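Local coordinates for protein cleavage stimulation factor 77 (PDB 2UY1) that probably binds mRNA in the nucleus, as a helical-repeat component of the factor that stimulates cleavage of pre-mRNA 3' ends, at residues Q117-S122 / F157-Q162; D257-Y262 / N294-K299; I342-L347 / E358-F363. All blocks are in the same frame, centred on the assembly; numbering follows the deposited sequence.

The three contacts follow one another along the chain. None nests inside another and none crosses. Contact 1 comes first and sets the loop ahead of helix 124-127 against helix 150-167. The chain it closes includes 131-148, which are not modelled. Contact 2 ties the start of helix 260-269 and the residues leading into it to helix 282-300, and here 271-278 are missing. Its centre is about 44 Å from that of contact 1, on the opposite side of the chain's centre. Contact 3 closes the shortest connection and joins the successive helices 337-349 and 354-367. Its centre lies about 26 Å from that of contact 2.

Contact 1 (Q117-S122 / F157-Q162); sequences QTPMGS and FQRYQQ
The backbone N of G121 lies over a face of the Y160 ring, 3.6 Å from Y160 CZ. M120 C of the same peptide bond is 3.7 Å above the ring plane, over the centre. M120 O completes the group, 3.6 Å from Y160 CD2. A peptide unit thus rests on the aromatic face, and no hydrogen bond crosses between 117-122 and 157-162. G121 instead takes part in backbone hydrogen bonding with W82. G121 CA also touches the ring, near Y160 CE2, where the lack of a side chain lets the backbone come close.

The Y160 ring reaches the loop because its CG stands anti to the backbone N (chi1 -175°). P119 fills the ground between Y160 and R159. Its CB packs against Y160 CB at 3.8 Å and comes within 3.6 Å of Y160 N. At the R159 end of the contact, the proline ring lies against the guanidinium. P119 CG sits 3.5 Å above the guanidinium plane of R159, over its centre. The R159 chain bends at chi3 (64°), which turns the flat group over the proline ring. R159 NH2 also makes a long, weak ion pair with E182, and R197 lies close by with like charge.

M120 turns its side chain away from helix 150-167. It packs on Y85 and F88 of helix 85-90 and on L126. The loop is therefore wedged between helices through proline and aromatic packing. Both parts belong to the Suppressor of forked region, consistent with the all-helical, TPR-like repeat fold of this family.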
loop_
_atom_site.group_PDB
_atom_site.type_symbol
_atom_site.label_atom_id
_atom_site.label_comp_id
_atom_site.label_asym_id
_atom_site.label_seq_id
_atom_site.Cartn_x
_atom_site.Cartn_y
_atom_site.Cartn_z
ATOM N N GLN B 117 47.641 -12.494 -21.221
ATOM C CA GLN B 117 46.394 -11.923 -21.724
ATOM C C GLN B 117 45.143 -12.371 -20.967
ATOM O O GLN B 117 44.017 -12.017 -21.351
ATOM C CB GLN B 117 46.222 -12.196 -23.227
ATOM C CG GLN B 117 46.591 -11.005 -24.125
ATOM C CD GLN B 117 46.979 -11.427 -25.539
ATOM O OE1 GLN B 117 46.677 -12.554 -25.975
ATOM N NE2 GLN B 117 47.653 -10.521 -26.266
ATOM N N THR B 118 45.328 -13.154 -19.907
ATOM C CA THR B 118 44.196 -13.549 -19.039
ATOM C C THR B 118 44.277 -13.002 -17.599
ATOM O O THR B 118 45.289 -13.171 -16.897
ATOM C CB THR B 118 43.928 -15.077 -19.042
ATOM O OG1 THR B 118 44.974 -15.761 -18.322
ATOM C CG2 THR B 118 43.793 -15.610 -20.492
ATOM N N PRO B 119 43.207 -12.308 -17.165
ATOM C CA PRO B 119 43.142 -11.898 -15.771
ATOM C C PRO B 119 43.105 -13.168 -14.910
ATOM O O PRO B 119 42.238 -14.030 -15.131
ATOM C CB PRO B 119 41.815 -11.125 -15.690
ATOM C CG PRO B 119 41.459 -10.789 -17.098
ATOM C CD PRO B 119 42.027 -11.891 -17.933
ATOM N N MET B 120 44.053 -13.302 -13.978
ATOM C CA MET B 120 44.154 -14.482 -13.126
ATOM C C MET B 120 44.875 -14.131 -11.835
ATOM O O MET B 120 45.584 -13.132 -11.781
ATOM C CB MET B 120 44.916 -15.606 -13.848
ATOM C CG MET B 120 46.359 -15.260 -14.275
ATOM S SD MET B 120 47.350 -16.742 -14.589
ATOM C CE MET B 120 46.590 -17.335 -16.063
ATOM N N GLY B 121 44.681 -14.939 -10.790
ATOM C CA GLY B 121 45.429 -14.754 -9.562
ATOM C C GLY B 121 46.898 -15.099 -9.767
ATOM O O GLY B 121 47.219 -16.150 -10.333
ATOM N N SER B 122 47.788 -14.222 -9.302
ATOM C CA SER B 122 49.235 -14.435 -9.394
ATOM C C SER B 122 49.829 -14.155 -10.793
ATOM O O SER B 122 50.892 -14.696 -11.127
ATOM C CB SER B 122 49.657 -15.845 -8.903
ATOM O OG SER B 122 49.137 -16.175 -7.627
ATOM N N PHE B 157 46.002 -7.283 -15.427
ATOM C CA PHE B 157 46.110 -7.142 -13.954
ATOM C C PHE B 157 45.057 -6.148 -13.387
ATOM O O PHE B 157 44.501 -6.390 -12.301
ATOM C CB PHE B 157 47.531 -6.740 -13.549
ATOM C CG PHE B 157 47.749 -6.630 -12.053
ATOM C CD1 PHE B 157 48.107 -7.751 -11.310
ATOM C CD2 PHE B 157 47.629 -5.400 -11.404
ATOM C CE1 PHE B 157 48.336 -7.652 -9.935
ATOM C CE2 PHE B 157 47.867 -5.280 -10.031
ATOM C CZ PHE B 157 48.212 -6.398 -9.293
ATOM N N GLN B 158 44.823 -5.045 -14.117
ATOM C CA GLN B 158 43.710 -4.127 -13.860
ATOM C C GLN B 158 42.392 -4.893 -13.904
ATOM O O GLN B 158 41.503 -4.675 -13.090
ATOM C CB GLN B 158 43.631 -3.020 -14.908
ATOM C CG GLN B 158 44.853 -2.143 -15.056
ATOM C CD GLN B 158 44.577 -0.857 -15.838
ATOM O OE1 GLN B 158 43.989 -0.891 -16.929
ATOM N NE2 GLN B 158 44.995 0.289 -15.275
ATOM N N ARG B 159 42.269 -5.805 -14.862
ATOM C CA ARG B 159 41.013 -6.528 -15.041
ATOM C C ARG B 159 40.702 -7.454 -13.860
ATOM O O ARG B 159 39.608 -7.372 -13.276
ATOM C CB ARG B 159 40.994 -7.238 -16.398
ATOM C CG ARG B 159 40.568 -6.328 -17.561
ATOM C CD ARG B 159 40.729 -7.015 -18.937
ATOM N NE ARG B 159 39.867 -8.199 -19.122
ATOM C CZ ARG B 159 40.121 -9.217 -19.958
ATOM N NH1 ARG B 159 41.221 -9.238 -20.702
ATOM N NH2 ARG B 159 39.275 -10.236 -20.034
ATOM N N TYR B 160 41.682 -8.282 -13.480
ATOM C CA TYR B 160 41.563 -9.193 -12.340
ATOM C C TYR B 160 41.179 -8.496 -11.020
ATOM O O TYR B 160 40.683 -9.146 -10.083
ATOM C CB TYR B 160 42.836 -10.024 -12.146
ATOM C CG TYR B 160 42.684 -11.038 -11.047
ATOM C CD1 TYR B 160 41.720 -12.062 -11.141
ATOM C CD2 TYR B 160 43.467 -10.977 -9.889
ATOM C CE1 TYR B 160 41.540 -13.000 -10.126
ATOM C CE2 TYR B 160 43.284 -11.919 -8.861
ATOM C CZ TYR B 160 42.320 -12.924 -9.005
ATOM O OH TYR B 160 42.145 -13.859 -8.029
ATOM N N GLN B 161 41.408 -7.183 -10.952
ATOM C CA GLN B 161 40.963 -6.385 -9.805
ATOM C C GLN B 161 39.448 -6.347 -9.733
ATOM O O GLN B 161 38.877 -6.599 -8.668
ATOM C CB GLN B 161 41.490 -4.949 -9.871
ATOM C CG GLN B 161 43.004 -4.784 -9.780
ATOM C CD GLN B 161 43.454 -3.432 -10.327
ATOM O OE1 GLN B 161 42.636 -2.631 -10.815
ATOM N NE2 GLN B 161 44.755 -3.173 -10.259
ATOM N N GLN B 162 38.807 -6.015 -10.857
ATOM C CA GLN B 162 37.332 -5.977 -10.968
ATOM C C GLN B 162 36.673 -7.351 -10.783
ATOM O O GLN B 162 35.517 -7.423 -10.342
ATOM C CB GLN B 162 36.875 -5.350 -12.290
ATOM C CG GLN B 162 37.460 -3.945 -12.580
ATOM C CD GLN B 162 36.610 -3.107 -13.566
ATOM O OE1 GLN B 162 36.238 -3.568 -14.662
ATOM N NE2 GLN B 162 36.313 -1.859 -13.175
#

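Contact 2 (D257-Y262 / N294-K299); sequences DEEAVY and NYVLKK
Y295 and D257 both hold CG anti to the backbone N (chi1 171° and -165°), and these torsions carry the phenol and the carboxylate to the same place. The contact belongs to the all-helical repeat fold of the Suppressor of forked family. It joins the turn leading into helix 260-269, and Y262 within that helix, to one side of helix 282-300.

Y295 is the centre of the packing. Y262 meets it as an offset edge-to-face pair, with the edge of Y262 toward the face of Y295. The ring centroids are 5.5 Å apart and the planes make 61°. Y262 CE2 comes within 3.5 Å of Y295 CG, and Y262 OH lies against Y295 CB. E259 crosses Y295 at about a right angle. E259 CG packs 3.5 Å from Y295 CE2, and E259 CA lies over one face of the ring, toward its rim. V296 CG2 is at the edge of the Y295 ring and 3.5 Å from E259 OE2. That oxygen is hydrogen-bonded to H292, whose ring also meets Y262. H292 probably helps to place both residues.

The polar end of Y295 sits at the outer part of the contact. Y295 OH donates to D257 OD1 at 2.7 Å, although the position of OD1 is doubtful in the model. K299 NZ is near the same carboxylate, 4.5 Å from D257 OD2, too far for a salt bridge. On the far side of helix 282-300, K298 NZ bonds the backbone of the other protein chain and also N294 OD1. Here the contact adjoins a chain interface.

A water bridges the two segments. It donates to E259 OE1 at 2.8 Å and to Y295 OH at 3.0 Å.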
loop_
_atom_site.group_PDB
_atom_site.type_symbol
_atom_site.label_atom_id
_atom_site.label_comp_id
_atom_site.label_asym_id
_atom_site.label_seq_id
_atom_site.Cartn_x
_atom_site.Cartn_y
_atom_site.Cartn_z
ATOM N N ASP B 257 9.809 -22.654 -28.737
ATOM C CA ASP B 257 8.678 -23.092 -29.550
ATOM C C ASP B 257 8.319 -24.577 -29.349
ATOM O O ASP B 257 8.211 -25.348 -30.315
ATOM C CB ASP B 257 8.955 -22.791 -31.029
ATOM C CG ASP B 257 7.710 -22.874 -31.907
ATOM O OD1 ASP B 257 6.603 -22.984 -31.353
ATOM O OD2 ASP B 257 7.847 -22.851 -33.166
ATOM N N GLU B 258 8.059 -24.945 -28.096
ATOM C CA GLU B 258 7.734 -26.346 -27.742
ATOM C C GLU B 258 6.428 -26.479 -26.923
ATOM O O GLU B 258 6.493 -26.593 -25.672
ATOM C CB GLU B 258 8.892 -26.955 -26.978
ATOM C CG GLU B 258 10.141 -27.193 -27.787
ATOM C CD GLU B 258 9.999 -28.343 -28.819
ATOM O OE1 GLU B 258 9.273 -29.351 -28.527
ATOM O OE2 GLU B 258 10.617 -28.212 -29.901
ATOM N N GLU B 259 5.270 -26.512 -27.616
ATOM C CA GLU B 259 3.921 -26.507 -26.984
ATOM C C GLU B 259 3.699 -27.695 -26.063
ATOM O O GLU B 259 2.828 -27.663 -25.178
ATOM C CB GLU B 259 2.802 -26.454 -28.051
ATOM C CG GLU B 259 1.475 -25.932 -27.524
ATOM C CD GLU B 259 0.359 -25.750 -28.539
ATOM O OE1 GLU B 259 0.593 -25.707 -29.772
ATOM O OE2 GLU B 259 -0.802 -25.600 -28.084
ATOM N N ALA B 260 4.482 -28.758 -26.262
ATOM C CA ALA B 260 4.288 -30.020 -25.499
ATOM C C ALA B 260 4.536 -29.871 -24.011
ATOM O O ALA B 260 4.021 -30.666 -23.188
ATOM C CB ALA B 260 5.171 -31.172 -26.056
ATOM N N VAL B 261 5.329 -28.862 -23.654
ATOM C CA VAL B 261 5.706 -28.673 -22.247
ATOM C C VAL B 261 4.519 -28.391 -21.338
ATOM O O VAL B 261 4.470 -28.855 -20.190
ATOM C CB VAL B 261 6.933 -27.679 -22.047
ATOM C CG1 VAL B 261 8.093 -28.086 -23.009
ATOM C CG2 VAL B 261 6.529 -26.225 -22.205
ATOM N N TYR B 262 3.535 -27.687 -21.871
ATOM C CA TYR B 262 2.371 -27.315 -21.105
ATOM C C TYR B 262 1.563 -28.542 -20.704
ATOM O O TYR B 262 1.236 -28.698 -19.515
ATOM C CB TYR B 262 1.550 -26.305 -21.886
ATOM C CG TYR B 262 2.402 -25.116 -22.329
ATOM C CD1 TYR B 262 2.951 -24.248 -21.382
ATOM C CD2 TYR B 262 2.649 -24.862 -23.685
ATOM C CE1 TYR B 262 3.771 -23.165 -21.775
ATOM C CE2 TYR B 262 3.449 -23.768 -24.097
ATOM C CZ TYR B 262 3.983 -22.937 -23.126
ATOM O OH TYR B 262 4.738 -21.880 -23.477
ATOM N N ASN B 294 -0.982 -18.043 -23.340
ATOM C CA ASN B 294 -0.084 -16.986 -23.851
ATOM C C ASN B 294 0.700 -17.441 -25.045
ATOM O O ASN B 294 0.855 -16.682 -26.036
ATOM C CB ASN B 294 0.953 -16.513 -22.813
ATOM C CG ASN B 294 1.920 -15.460 -23.384
ATOM O OD1 ASN B 294 1.520 -14.356 -23.725
ATOM N ND2 ASN B 294 3.186 -15.803 -23.481
ATOM N N TYR B 295 1.220 -18.662 -24.929
ATOM C CA TYR B 295 1.919 -19.357 -26.035
ATOM C C TYR B 295 1.046 -19.378 -27.295
ATOM O O TYR B 295 1.483 -18.976 -28.395
ATOM C CB TYR B 295 2.334 -20.795 -25.633
ATOM C CG TYR B 295 2.865 -21.624 -26.817
ATOM C CD1 TYR B 295 4.244 -21.769 -27.039
ATOM C CD2 TYR B 295 1.989 -22.181 -27.772
ATOM C CE1 TYR B 295 4.729 -22.524 -28.147
ATOM C CE2 TYR B 295 2.500 -22.853 -28.929
ATOM C CZ TYR B 295 3.847 -23.044 -29.080
ATOM O OH TYR B 295 4.338 -23.764 -30.187
ATOM N N VAL B 296 -0.187 -19.839 -27.130
ATOM C CA VAL B 296 -1.109 -19.970 -28.231
ATOM C C VAL B 296 -1.514 -18.640 -28.822
ATOM O O VAL B 296 -1.585 -18.529 -30.025
ATOM C CB VAL B 296 -2.324 -20.858 -27.888
ATOM C CG1 VAL B 296 -3.347 -20.851 -29.031
ATOM C CG2 VAL B 296 -1.878 -22.265 -27.624
ATOM N N LEU B 297 -1.779 -17.612 -27.991
ATOM C CA LEU B 297 -2.042 -16.277 -28.480
ATOM C C LEU B 297 -0.889 -15.775 -29.314
ATOM O O LEU B 297 -1.066 -15.129 -30.355
ATOM C CB LEU B 297 -2.229 -15.301 -27.276
ATOM C CG LEU B 297 -2.597 -13.843 -27.556
ATOM C CD1 LEU B 297 -3.870 -13.667 -28.411
ATOM C CD2 LEU B 297 -2.684 -12.965 -26.239
ATOM N N LYS B 298 0.318 -15.989 -28.840
ATOM C CA LYS B 298 1.476 -15.518 -29.583
ATOM C C LYS B 298 1.714 -16.263 -30.905
ATOM O O LYS B 298 2.106 -15.648 -31.902
ATOM C CB LYS B 298 2.732 -15.563 -28.713
ATOM C CG LYS B 298 2.676 -14.597 -27.488
ATOM C CD LYS B 298 3.136 -13.208 -27.858
ATOM C CE LYS B 298 2.862 -12.188 -26.730
ATOM N NZ LYS B 298 1.550 -12.392 -26.060
ATOM N N LYS B 299 1.540 -17.584 -30.887
ATOM C CA LYS B 299 2.013 -18.399 -32.019
ATOM C C LYS B 299 0.918 -18.541 -33.099
ATOM O O LYS B 299 1.228 -18.675 -34.304
ATOM C CB LYS B 299 2.655 -19.712 -31.545
ATOM C CG LYS B 299 3.089 -20.664 -32.709
ATOM C CD LYS B 299 4.354 -21.541 -32.438
ATOM C CE LYS B 299 4.681 -22.486 -33.632
ATOM N NZ LYS B 299 3.641 -22.455 -34.744
HETATM O O HOH W 1 2.760 -25.919 -31.458
#

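Contact 3 (I342-L347 / E358-F363); sequences IFSSGL and EEFFLF
F343 and F360 form the tight part of this contact between helix 337-349 and helix 354-367, two successive antiparallel helices within the all-helical, TPR-like fold of the family. The N-to-C directions of the two short segments differ by 158°, and their axes come no closer than 10.5 Å. The two rings are nearly parallel but slid past each other, so they barely overlap. Each ring instead takes a carbon of its partner. F343 CB sits 3.3 Å from the centroid of F360, over its face, and F360 CA lies 3.8 Å from the centroid of F343. F363 completes the aromatic cluster at an oblique angle (39°), with its CD2 3.3 Å from F343 CE1. Y340 and Y330 extend it, edge-to-face with F360 and F363.

The packing is looser where E359 and S344 lie, both partly exposed. The E359 carboxylate points off from the other helix, and CB comes only within 4.4 Å of F343 CE2. S344 OG bonds to Y340 O and merely touches the F360 ring. L347 is buried but keeps a longer distance. It approaches the F360 ring at its edge, near the plane, with CD2 4.1 Å from F360 CD2.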
loop_
_atom_site.group_PDB
_atom_site.type_symbol
_atom_site.label_atom_id
_atom_site.label_comp_id
_atom_site.label_asym_id
_atom_site.label_seq_id
_atom_site.Cartn_x
_atom_site.Cartn_y
_atom_site.Cartn_z
ATOM N N ILE B 342 -16.540 -13.119 -19.197
ATOM C CA ILE B 342 -15.511 -14.036 -18.667
ATOM C C ILE B 342 -15.366 -13.921 -17.148
ATOM O O ILE B 342 -15.290 -14.930 -16.442
ATOM C CB ILE B 342 -14.159 -13.819 -19.406
ATOM C CG1 ILE B 342 -14.358 -14.009 -20.904
ATOM C CG2 ILE B 342 -13.089 -14.681 -18.815
ATOM C CD1 ILE B 342 -13.185 -13.716 -21.774
ATOM N N PHE B 343 -15.356 -12.685 -16.636
ATOM C CA PHE B 343 -15.323 -12.448 -15.168
ATOM C C PHE B 343 -16.571 -13.053 -14.488
ATOM O O PHE B 343 -16.459 -13.657 -13.419
ATOM C CB PHE B 343 -15.340 -10.950 -14.869
ATOM C CG PHE B 343 -13.985 -10.271 -14.798
ATOM C CD1 PHE B 343 -13.687 -9.254 -15.683
ATOM C CD2 PHE B 343 -13.089 -10.531 -13.754
ATOM C CE1 PHE B 343 -12.446 -8.604 -15.624
ATOM C CE2 PHE B 343 -11.842 -9.850 -13.668
ATOM C CZ PHE B 343 -11.521 -8.890 -14.622
ATOM N N SER B 344 -17.741 -12.841 -15.104
ATOM C CA SER B 344 -19.044 -13.338 -14.617
ATOM C C SER B 344 -19.052 -14.875 -14.545
ATOM O O SER B 344 -19.345 -15.422 -13.477
ATOM C CB SER B 344 -20.190 -12.831 -15.516
ATOM O OG SER B 344 -20.358 -11.406 -15.447
ATOM N N SER B 345 -18.704 -15.555 -15.640
ATOM C CA SER B 345 -18.460 -17.041 -15.655
ATOM C C SER B 345 -17.569 -17.517 -14.568
ATOM O O SER B 345 -17.870 -18.489 -13.892
ATOM C CB SER B 345 -17.753 -17.443 -16.917
ATOM O OG SER B 345 -18.574 -17.123 -17.989
ATOM N N GLY B 346 -16.429 -16.853 -14.415
ATOM C CA GLY B 346 -15.489 -17.216 -13.398
ATOM C C GLY B 346 -16.020 -17.093 -12.008
ATOM O O GLY B 346 -15.633 -17.844 -11.164
ATOM N N LEU B 347 -16.881 -16.112 -11.785
ATOM C CA LEU B 347 -17.514 -15.875 -10.493
ATOM C C LEU B 347 -18.582 -16.921 -10.181
ATOM O O LEU B 347 -18.761 -17.279 -9.018
ATOM C CB LEU B 347 -18.118 -14.475 -10.501
ATOM C CG LEU B 347 -18.596 -13.776 -9.260
ATOM C CD1 LEU B 347 -17.496 -13.838 -8.149
ATOM C CD2 LEU B 347 -18.932 -12.378 -9.672
ATOM N N GLU B 358 -13.007 -8.550 -6.354
ATOM C CA GLU B 358 -12.263 -7.290 -6.343
ATOM C C GLU B 358 -11.675 -6.898 -7.679
ATOM O O GLU B 358 -11.759 -5.732 -8.057
ATOM C CB GLU B 358 -11.174 -7.293 -5.256
ATOM C CG GLU B 358 -10.317 -5.995 -5.178
ATOM C CD GLU B 358 -9.425 -5.914 -3.933
ATOM O OE1 GLU B 358 -9.925 -5.908 -2.769
ATOM O OE2 GLU B 358 -8.201 -5.761 -4.116
ATOM N N GLU B 359 -11.060 -7.864 -8.380
ATOM C CA GLU B 359 -10.425 -7.590 -9.646
ATOM C C GLU B 359 -11.466 -7.312 -10.688
ATOM O O GLU B 359 -11.164 -6.549 -11.545
ATOM C CB GLU B 359 -9.524 -8.743 -10.125
ATOM C CG GLU B 359 -8.219 -8.968 -9.346
ATOM C CD GLU B 359 -7.206 -7.820 -9.452
ATOM O OE1 GLU B 359 -7.150 -7.223 -10.528
ATOM O OE2 GLU B 359 -6.471 -7.512 -8.466
ATOM N N PHE B 360 -12.657 -7.939 -10.604
ATOM C CA PHE B 360 -13.799 -7.665 -11.515
ATOM C C PHE B 360 -14.344 -6.255 -11.255
ATOM O O PHE B 360 -14.569 -5.542 -12.186
ATOM C CB PHE B 360 -14.951 -8.652 -11.255
ATOM C CG PHE B 360 -16.079 -8.663 -12.298
ATOM C CD1 PHE B 360 -16.015 -7.944 -13.467
ATOM C CD2 PHE B 360 -17.213 -9.491 -12.087
ATOM C CE1 PHE B 360 -17.034 -7.980 -14.406
ATOM C CE2 PHE B 360 -18.229 -9.525 -12.998
ATOM C CZ PHE B 360 -18.165 -8.759 -14.146
ATOM N N PHE B 361 -14.621 -5.905 -10.005
ATOM C CA PHE B 361 -15.148 -4.592 -9.728
ATOM C C PHE B 361 -14.198 -3.504 -10.142
ATOM O O PHE B 361 -14.617 -2.535 -10.754
ATOM C CB PHE B 361 -15.602 -4.436 -8.278
ATOM C CG PHE B 361 -15.943 -3.000 -7.920
ATOM C CD1 PHE B 361 -17.091 -2.378 -8.489
ATOM C CD2 PHE B 361 -15.096 -2.261 -7.092
ATOM C CE1 PHE B 361 -17.408 -1.002 -8.237
ATOM C CE2 PHE B 361 -15.414 -0.881 -6.805
ATOM C CZ PHE B 361 -16.610 -0.290 -7.398
ATOM N N LEU B 362 -12.926 -3.654 -9.843
ATOM C CA LEU B 362 -11.961 -2.547 -10.031
ATOM C C LEU B 362 -11.600 -2.397 -11.494
ATOM O O LEU B 362 -11.282 -1.309 -11.984
ATOM C CB LEU B 362 -10.691 -2.744 -9.212
ATOM C CG LEU B 362 -10.814 -2.659 -7.674
ATOM C CD1 LEU B 362 -9.490 -3.033 -7.066
ATOM C CD2 LEU B 362 -11.295 -1.264 -7.104
ATOM N N PHE B 363 -11.646 -3.532 -12.196
ATOM C CA PHE B 363 -11.527 -3.542 -13.645
ATOM C C PHE B 363 -12.709 -2.768 -14.222
ATOM O O PHE B 363 -12.563 -1.971 -15.112
ATOM C CB PHE B 363 -11.604 -4.977 -14.196
ATOM C CG PHE B 363 -11.782 -5.027 -15.696
ATOM C CD1 PHE B 363 -10.696 -4.769 -16.559
ATOM C CD2 PHE B 363 -12.999 -5.362 -16.255
ATOM C CE1 PHE B 363 -10.869 -4.812 -17.967
ATOM C CE2 PHE B 363 -13.188 -5.382 -17.660
ATOM C CZ PHE B 363 -12.122 -5.098 -18.516
#